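Local coordinates for D-alanyl-D-alanine carboxypeptidase (Enterococcus faecalis V583, PDB 5ZHF), which removes the terminal D-alanine from peptidoglycan pentapeptides as a zinc-dependent DD-carboxypeptidase, and so should contribute to vancomycin resistance, at residues 57-69 and 90-102. Numbering follows the deposited sequence.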
ATOM      1  N   ASP A  57      -8.718   8.776 -13.874  1.00 35.10           N
ATOM      2  CA  ASP A  57     -10.091   8.463 -13.462  1.00 39.59           C
ATOM      3  C   ASP A  57     -10.076   7.200 -12.621  1.00 37.28           C
ATOM      4  O   ASP A  57      -9.450   6.195 -13.004  1.00 37.74           O
ATOM      5  CB  ASP A  57     -10.989   8.234 -14.681  1.00 44.37           C
ATOM      6  CG  ASP A  57     -12.437   7.912 -14.300  1.00 49.18           C
ATOM      7  OD1 ASP A  57     -13.117   8.781 -13.706  1.00 55.02           O
ATOM      8  OD2 ASP A  57     -12.901   6.790 -14.608  1.00 56.21           O
ATOM      9  N   VAL A  58     -10.771   7.243 -11.490  1.00 33.71           N
ATOM     10  CA  VAL A  58     -11.016   6.026 -10.709  1.00 33.54           C
ATOM     11  C   VAL A  58     -12.476   5.994 -10.299  1.00 30.17           C
ATOM     12  O   VAL A  58     -13.024   7.022  -9.887  1.00 29.42           O
ATOM     13  CB  VAL A  58     -10.090   5.907  -9.475  1.00 34.00           C
ATOM     14  CG1 VAL A  58     -10.266   7.074  -8.507  1.00 34.47           C
ATOM     15  CG2 VAL A  58     -10.306   4.565  -8.769  1.00 35.12           C
ATOM     16  N   GLU A  59     -13.107   4.834 -10.477  1.00 28.23           N
ATOM     17  CA  GLU A  59     -14.442   4.590  -9.955  1.00 27.64           C
ATOM     18  C   GLU A  59     -14.297   3.882  -8.619  1.00 24.52           C
ATOM     19  O   GLU A  59     -13.703   2.815  -8.560  1.00 24.06           O
ATOM     20  CB  GLU A  59     -15.263   3.717 -10.911  1.00 31.80           C
ATOM     21  CG  GLU A  59     -15.562   4.368 -12.248  1.00 36.94           C
ATOM     22  CD  GLU A  59     -16.360   5.657 -12.142  1.00 40.00           C
ATOM     23  OE1 GLU A  59     -17.209   5.779 -11.232  1.00 40.62           O
ATOM     24  OE2 GLU A  59     -16.137   6.567 -12.977  1.00 46.91           O
ATOM     25  N   LEU A  60     -14.849   4.476  -7.568  1.00 23.26           N
ATOM     26  CA  LEU A  60     -14.646   3.981  -6.223  1.00 23.74           C
ATOM     27  C   LEU A  60     -15.860   3.294  -5.664  1.00 26.12           C
ATOM     28  O   LEU A  60     -16.993   3.671  -5.970  1.00 27.37           O
ATOM     29  CB  LEU A  60     -14.255   5.119  -5.303  1.00 23.27           C
ATOM     30  CG  LEU A  60     -12.945   5.797  -5.704  1.00 24.35           C
ATOM     31  CD1 LEU A  60     -12.760   7.127  -4.987  1.00 24.23           C
ATOM     32  CD2 LEU A  60     -11.784   4.842  -5.448  1.00 25.05           C
ATOM     33  N   GLU A  61     -15.606   2.271  -4.860  1.00 24.25           N
ATOM     34  CA  GLU A  61     -16.616   1.601  -4.085  1.00 26.93           C
ATOM     35  C   GLU A  61     -16.302   1.856  -2.621  1.00 24.17           C
ATOM     36  O   GLU A  61     -15.128   1.893  -2.221  1.00 22.06           O
ATOM     37  CB  GLU A  61     -16.565   0.101  -4.334  1.00 31.60           C
ATOM     38  CG  GLU A  61     -17.707  -0.645  -3.662  1.00 36.17           C
ATOM     39  CD  GLU A  61     -17.673  -2.130  -3.930  1.00 41.02           C
ATOM     40  OE1 GLU A  61     -16.606  -2.737  -3.704  1.00 44.07           O
ATOM     41  OE2 GLU A  61     -18.720  -2.689  -4.332  1.00 48.25           O
ATOM     42  N   GLN A  62     -17.353   1.997  -1.829  1.00 23.10           N
ATOM     43  CA  GLN A  62     -17.213   2.194  -0.386  1.00 23.29           C
ATOM     44  C   GLN A  62     -17.340   0.851   0.310  1.00 22.57           C
ATOM     45  O   GLN A  62     -18.262   0.060   0.010  1.00 23.16           O
ATOM     46  CB  GLN A  62     -18.283   3.148   0.086  1.00 26.09           C
ATOM     47  CG  GLN A  62     -18.132   3.540   1.531  1.00 28.78           C
ATOM     48  CD  GLN A  62     -19.119   4.606   1.933  1.00 30.32           C
ATOM     49  OE1 GLN A  62     -19.151   5.685   1.340  1.00 36.23           O
ATOM     50  NE2 GLN A  62     -19.926   4.313   2.936  1.00 29.78           N
ATOM     51  N   LEU A  63     -16.388   0.586   1.212  1.00 20.25           N
ATOM     52  CA  LEU A  63     -16.396  -0.601   2.044  1.00 19.24           C
ATOM     53  C   LEU A  63     -17.282  -0.335   3.265  1.00 20.40           C
ATOM     54  O   LEU A  63     -17.677   0.811   3.491  1.00 19.11           O
ATOM     55  CB  LEU A  63     -14.981  -0.935   2.492  1.00 19.13           C
ATOM     56  CG  LEU A  63     -13.987  -1.196   1.376  1.00 20.27           C
ATOM     57  CD1 LEU A  63     -12.620  -1.506   1.964  1.00 21.03           C
ATOM     58  CD2 LEU A  63     -14.472  -2.354   0.526  1.00 21.20           C
ATOM     59  N   SER A  64     -17.551  -1.380   4.050  1.00 20.30           N
ATOM     60  CA  SER A  64     -18.448  -1.224   5.218  1.00 21.55           C
ATOM     61  C   SER A  64     -17.950  -0.169   6.217  1.00 20.45           C
ATOM     62  O   SER A  64     -18.762   0.508   6.846  1.00 21.03           O
ATOM     63  CB  SER A  64     -18.705  -2.552   5.927  1.00 22.74           C
ATOM     64  OG  SER A  64     -17.517  -3.108   6.393  1.00 26.12           O
ATOM     65  N   ASN A  65     -16.629  -0.036   6.333  1.00 18.43           N
ATOM     66  CA  ASN A  65     -16.025   0.958   7.219  1.00 18.15           C
ATOM     67  C   ASN A  65     -15.857   2.360   6.627  1.00 18.67           C
ATOM     68  O   ASN A  65     -15.223   3.229   7.267  1.00 18.65           O
ATOM     69  CB  ASN A  65     -14.693   0.452   7.793  1.00 18.57           C
ATOM     70  CG  ASN A  65     -13.563   0.447   6.784  1.00 19.42           C
ATOM     71  OD1 ASN A  65     -13.731   0.828   5.595  1.00 19.05           O
ATOM     72  ND2 ASN A  65     -12.384   0.077   7.260  1.00 17.87           N
ATOM     73  N   GLY A  66     -16.385   2.591   5.419  1.00 18.09           N
ATOM     74  CA  GLY A  66     -16.329   3.890   4.795  1.00 19.11           C
ATOM     75  C   GLY A  66     -15.070   4.203   4.002  1.00 20.09           C
ATOM     76  O   GLY A  66     -15.039   5.212   3.259  1.00 19.80           O
ATOM     77  N   GLU A  67     -14.051   3.340   4.084  1.00 20.47           N
ATOM     78  CA  GLU A  67     -12.891   3.460   3.200  1.00 20.25           C
ATOM     79  C   GLU A  67     -13.333   3.093   1.785  1.00 19.66           C
ATOM     80  O   GLU A  67     -14.288   2.345   1.605  1.00 21.07           O
ATOM     81  CB  GLU A  67     -11.742   2.539   3.633  1.00 21.07           C
ATOM     82  CG  GLU A  67     -11.165   2.884   5.001  1.00 21.36           C
ATOM     83  CD  GLU A  67     -10.544   4.276   5.072  1.00 23.28           C
ATOM     84  OE1 GLU A  67      -9.824   4.678   4.145  1.00 21.52           O
ATOM     85  OE2 GLU A  67     -10.763   4.948   6.103  1.00 25.30           O
ATOM     86  N   ARG A  68     -12.666   3.686   0.807  1.00 19.42           N
ATOM     87  CA  ARG A  68     -12.978   3.471  -0.605  1.00 19.91           C
ATOM     88  C   ARG A  68     -11.823   2.809  -1.326  1.00 18.71           C
ATOM     89  O   ARG A  68     -10.663   3.011  -0.968  1.00 17.15           O
ATOM     90  CB  ARG A  68     -13.318   4.801  -1.270  1.00 21.60           C
ATOM     91  CG  ARG A  68     -14.694   5.329  -0.876  1.00 23.98           C
ATOM     92  CD  ARG A  68     -14.974   6.717  -1.470  1.00 25.58           C
ATOM     93  NE  ARG A  68     -14.038   7.710  -0.946  1.00 28.69           N
ATOM     94  CZ  ARG A  68     -13.847   8.941  -1.416  1.00 32.28           C
ATOM     95  NH1 ARG A  68     -14.519   9.388  -2.461  1.00 34.33           N
ATOM     96  NH2 ARG A  68     -12.965   9.742  -0.812  1.00 37.10           N
ATOM     97  N   ILE A  69     -12.172   2.037  -2.356  1.00 18.02           N
ATOM     98  CA  ILE A  69     -11.207   1.326  -3.196  1.00 19.07           C
ATOM     99  C   ILE A  69     -11.658   1.405  -4.656  1.00 19.01           C
ATOM    100  O   ILE A  69     -12.843   1.560  -4.932  1.00 19.39           O
ATOM    101  CB  ILE A  69     -11.066  -0.154  -2.783  1.00 19.35           C
ATOM    102  CG1 ILE A  69     -12.436  -0.845  -2.788  1.00 20.51           C
ATOM    103  CG2 ILE A  69     -10.360  -0.255  -1.439  1.00 20.82           C
ATOM    104  CD1 ILE A  69     -12.359  -2.342  -2.852  1.00 23.29           C
ATOM    105  N   TYR A  90      -7.913 -11.966  11.237  1.00 19.56           N
ATOM    106  CA  TYR A  90      -8.995 -10.983  11.107  1.00 20.41           C
ATOM    107  C   TYR A  90      -8.480  -9.577  10.780  1.00 20.15           C
ATOM    108  O   TYR A  90      -8.100  -8.817  11.678  1.00 21.96           O
ATOM    109  CB  TYR A  90      -9.832 -10.982  12.406  1.00 22.89           C
ATOM    110  CG  TYR A  90     -10.632 -12.246  12.487  1.00 23.55           C
ATOM    111  CD1 TYR A  90     -10.066 -13.403  13.015  1.00 26.48           C
ATOM    112  CD2 TYR A  90     -11.912 -12.310  11.959  1.00 28.27           C
ATOM    113  CE1 TYR A  90     -10.781 -14.583  13.060  1.00 27.67           C
ATOM    114  CE2 TYR A  90     -12.635 -13.490  11.986  1.00 29.95           C
ATOM    115  CZ  TYR A  90     -12.060 -14.615  12.525  1.00 30.50           C
ATOM    116  OH  TYR A  90     -12.796 -15.788  12.560  1.00 36.91           O
ATOM    117  N   PRO A  91      -8.395  -9.236   9.478  1.00 19.07           N
ATOM    118  CA  PRO A  91      -7.859  -7.934   9.110  1.00 19.42           C
ATOM    119  C   PRO A  91      -8.921  -6.849   8.980  1.00 17.84           C
ATOM    120  O   PRO A  91     -10.117  -7.137   8.937  1.00 18.73           O
ATOM    121  CB  PRO A  91      -7.190  -8.192   7.735  1.00 19.32           C
ATOM    122  CG  PRO A  91      -7.860  -9.425   7.217  1.00 20.40           C
ATOM    123  CD  PRO A  91      -8.613 -10.100   8.307  1.00 20.14           C
ATOM    124  N   ILE A  92      -8.463  -5.613   8.880  1.00 17.96           N
ATOM    125  CA  ILE A  92      -9.313  -4.468   8.567  1.00 18.47           C
ATOM    126  C   ILE A  92      -8.581  -3.613   7.542  1.00 18.00           C
ATOM    127  O   ILE A  92      -7.340  -3.619   7.492  1.00 17.10           O
ATOM    128  CB  ILE A  92      -9.622  -3.592   9.815  1.00 19.71           C
ATOM    129  CG1 ILE A  92      -8.330  -2.997  10.403  1.00 20.62           C
ATOM    130  CG2 ILE A  92     -10.351  -4.403  10.894  1.00 20.75           C
ATOM    131  CD1 ILE A  92      -8.581  -1.934  11.476  1.00 23.85           C
ATOM    132  N   VAL A  93      -9.342  -2.846   6.780  1.00 17.77           N
ATOM    133  CA  VAL A  93      -8.762  -1.858   5.870  1.00 18.30           C
ATOM    134  C   VAL A  93      -8.653  -0.555   6.647  1.00 17.99           C
ATOM    135  O   VAL A  93      -9.643   0.162   6.843  1.00 19.91           O
ATOM    136  CB  VAL A  93      -9.586  -1.666   4.593  1.00 19.78           C
ATOM    137  CG1 VAL A  93      -8.941  -0.584   3.705  1.00 20.22           C
ATOM    138  CG2 VAL A  93      -9.750  -2.982   3.830  1.00 21.22           C
ATOM    139  N   ALA A  94      -7.454  -0.271   7.118  1.00 18.09           N
ATOM    140  CA  ALA A  94      -7.228   0.966   7.857  1.00 19.42           C
ATOM    141  C   ALA A  94      -7.279   2.195   6.930  1.00 19.08           C
ATOM    142  O   ALA A  94      -7.707   3.271   7.330  1.00 20.31           O
ATOM    143  CB  ALA A  94      -5.911   0.879   8.615  1.00 20.28           C
ATOM    144  N   SER A  95      -6.847   2.039   5.672  1.00 19.03           N
ATOM    145  CA  SER A  95      -6.811   3.160   4.754  1.00 20.43           C
ATOM    146  C   SER A  95      -6.787   2.649   3.328  1.00 20.10           C
ATOM    147  O   SER A  95      -5.931   1.818   2.975  1.00 19.11           O
ATOM    148  CB  SER A  95      -5.557   4.014   4.982  1.00 22.50           C
ATOM    149  OG  SER A  95      -5.513   5.103   4.060  1.00 24.02           O
ATOM    150  N   GLY A  96      -7.705   3.151   2.514  1.00 18.52           N
ATOM    151  CA  GLY A  96      -7.749   2.823   1.079  1.00 18.90           C
ATOM    152  C   GLY A  96      -7.414   4.075   0.265  1.00 17.96           C
ATOM    153  O   GLY A  96      -6.323   4.649   0.368  1.00 19.23           O
ATOM    154  N   TYR A  97      -8.386   4.510  -0.516  1.00 17.82           N
ATOM    155  CA  TYR A  97      -8.246   5.686  -1.345  1.00 18.31           C
ATOM    156  C   TYR A  97      -8.056   6.918  -0.489  1.00 18.95           C
ATOM    157  O   TYR A  97      -8.719   7.067   0.554  1.00 19.98           O
ATOM    158  CB  TYR A  97      -9.499   5.868  -2.225  1.00 18.66           C
ATOM    159  CG  TYR A  97      -9.435   7.108  -3.050  1.00 19.58           C
ATOM    160  CD1 TYR A  97      -8.677   7.145  -4.224  1.00 19.93           C
ATOM    161  CD2 TYR A  97     -10.093   8.254  -2.659  1.00 20.40           C
ATOM    162  CE1 TYR A  97      -8.601   8.302  -4.978  1.00 21.88           C
ATOM    163  CE2 TYR A  97     -10.018   9.412  -3.412  1.00 22.74           C
ATOM    164  CZ  TYR A  97      -9.261   9.419  -4.574  1.00 21.94           C
ATOM    165  OH  TYR A  97      -9.156  10.576  -5.348  1.00 25.12           O
ATOM    166  N   ARG A  98      -7.189   7.821  -0.941  1.00 18.84           N
ATOM    167  CA  ARG A  98      -7.016   9.122  -0.322  1.00 20.39           C
ATOM    168  C   ARG A  98      -7.051  10.219  -1.365  1.00 20.84           C
ATOM    169  O   ARG A  98      -6.452  10.083  -2.436  1.00 21.41           O
ATOM    170  CB  ARG A  98      -5.667   9.213   0.375  1.00 22.17           C
ATOM    171  CG  ARG A  98      -5.463   8.246   1.513  1.00 22.32           C
ATOM    172  CD  ARG A  98      -4.025   8.398   2.005  1.00 23.67           C
ATOM    173  NE  ARG A  98      -3.718   7.330   2.913  1.00 24.49           N
ATOM    174  CZ  ARG A  98      -2.507   6.899   3.236  1.00 25.18           C
ATOM    175  NH1 ARG A  98      -1.400   7.468   2.753  1.00 24.77           N
ATOM    176  NH2 ARG A  98      -2.415   5.857   4.069  1.00 25.49           N
ATOM    177  N   THR A  99      -7.714  11.316  -1.027  1.00 20.86           N
ATOM    178  CA  THR A  99      -7.669  12.529  -1.850  1.00 20.76           C
ATOM    179  C   THR A  99      -6.307  13.204  -1.651  1.00 22.51           C
ATOM    180  O   THR A  99      -5.550  12.870  -0.730  1.00 22.48           O
ATOM    181  CB  THR A  99      -8.759  13.541  -1.459  1.00 21.36           C
ATOM    182  OG1 THR A  99      -8.518  14.003  -0.137  1.00 20.51           O
ATOM    183  CG2 THR A  99     -10.183  12.925  -1.522  1.00 21.34           C
ATOM    184  N   THR A 100      -6.029  14.176  -2.512  1.00 22.50           N
ATOM    185  CA  THR A 100      -4.820  14.990  -2.407  1.00 23.95           C
ATOM    186  C   THR A 100      -4.691  15.631  -1.029  1.00 23.57           C
ATOM    187  O   THR A 100      -3.631  15.544  -0.397  1.00 23.82           O
ATOM    188  CB  THR A 100      -4.840  16.072  -3.504  1.00 24.59           C
ATOM    189  OG1 THR A 100      -4.832  15.426  -4.786  1.00 26.09           O
ATOM    190  CG2 THR A 100      -3.648  17.048  -3.366  1.00 26.07           C
ATOM    191  N   GLU A 101      -5.765  16.249  -0.551  1.00 22.61           N
ATOM    192  CA  GLU A 101      -5.745  16.904   0.773  1.00 22.87           C
ATOM    193  C   GLU A 101      -5.510  15.896   1.905  1.00 22.48           C
ATOM    194  O   GLU A 101      -4.787  16.212   2.840  1.00 21.52           O
ATOM    195  CB  GLU A 101      -7.013  17.738   1.032  1.00 24.15           C
ATOM    196  CG  GLU A 101      -7.115  18.402   2.418  1.00 25.86           C
ATOM    197  CD  GLU A 101      -5.950  19.334   2.792  1.00 28.97           C
ATOM    198  OE1 GLU A 101      -5.235  19.824   1.884  1.00 30.19           O
ATOM    199  OE2 GLU A 101      -5.765  19.606   4.008  1.00 27.80           O
ATOM    200  N   LYS A 102      -6.127  14.710   1.833  1.00 21.55           N
ATOM    201  CA  LYS A 102      -5.908  13.692   2.881  1.00 21.86           C
ATOM    202  C   LYS A 102      -4.436  13.283   2.922  1.00 20.69           C
ATOM    203  O   LYS A 102      -3.824  13.221   4.017  1.00 21.47           O
ATOM    204  CB  LYS A 102      -6.815  12.467   2.698  1.00 23.40           C
ATOM    205  CG  LYS A 102      -6.666  11.366   3.761  1.00 24.30           C
ATOM    206  CD  LYS A 102      -6.884  11.893   5.184  1.00 26.94           C
ATOM    207  CE  LYS A 102      -7.368  10.856   6.192  1.00 31.52           C
ATOM    208  NZ  LYS A 102      -8.260  11.475   7.231  1.00 33.16           N
TER
HETATM  209  O   HOH W   1     -10.619   5.539   1.638  1.00 27.50           O
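Leu-60 sets its CD1 methyl over the middle of the Tyr-97 ring, 3.8 Å from Leu-60 CD1 to the centroid of the Tyr-97 ring, a CH-pi contact made over one face. With CG anti to the backbone N (chi1 177°), Tyr-97 reaches across to the hairpin 60-70. Val-58 CG1 adds an oblique apolar contact at Tyr-97 CE1. At the ring's edge, near its plane, Arg-68 NH2 lies 3.7 Å from Tyr-97 CD2; the planes stand 81° apart, so the ring turns its rim to a face of the guanidinium and no flat stack forms. Beside this, Tyr-97 N donates to Arg-68 O (2.8 Å) in a nearly straight bond. Glu-67, bent at chi2 (-62°), turns its carboxylate toward the backbone of 95-96: Glu-67 OE1 takes the N-H of Gly-96 N at 3.1 Å on its anti side, somewhat out of plane. The same oxygen accepts from a water that also donates to Tyr-97 O and accepts from Arg-68 N, so one water links 67-68 to Tyr-97. At the turn, Asn-65 ND2 donates to Val-93 O at 2.8 Å, the acceptor in the amide plane but the bond bent, while OD1 accepts from Glu-67 N in an Asx turn, which fixes the amide's rotation. Leu-63 CD1 packs on Val-93 CG2 at 3.7 Å. The hairpin, closed by a type I turn, thus lies against edge strand 91-95 of the M15 peptidase sheet and the segment after its classic bulge, where Gly-96 O is hydrogen-bonded to ND1 of zinc ligand His-140 and Arg-98 pairs with zinc ligand Asp-147: a second-shell flank of the metal site.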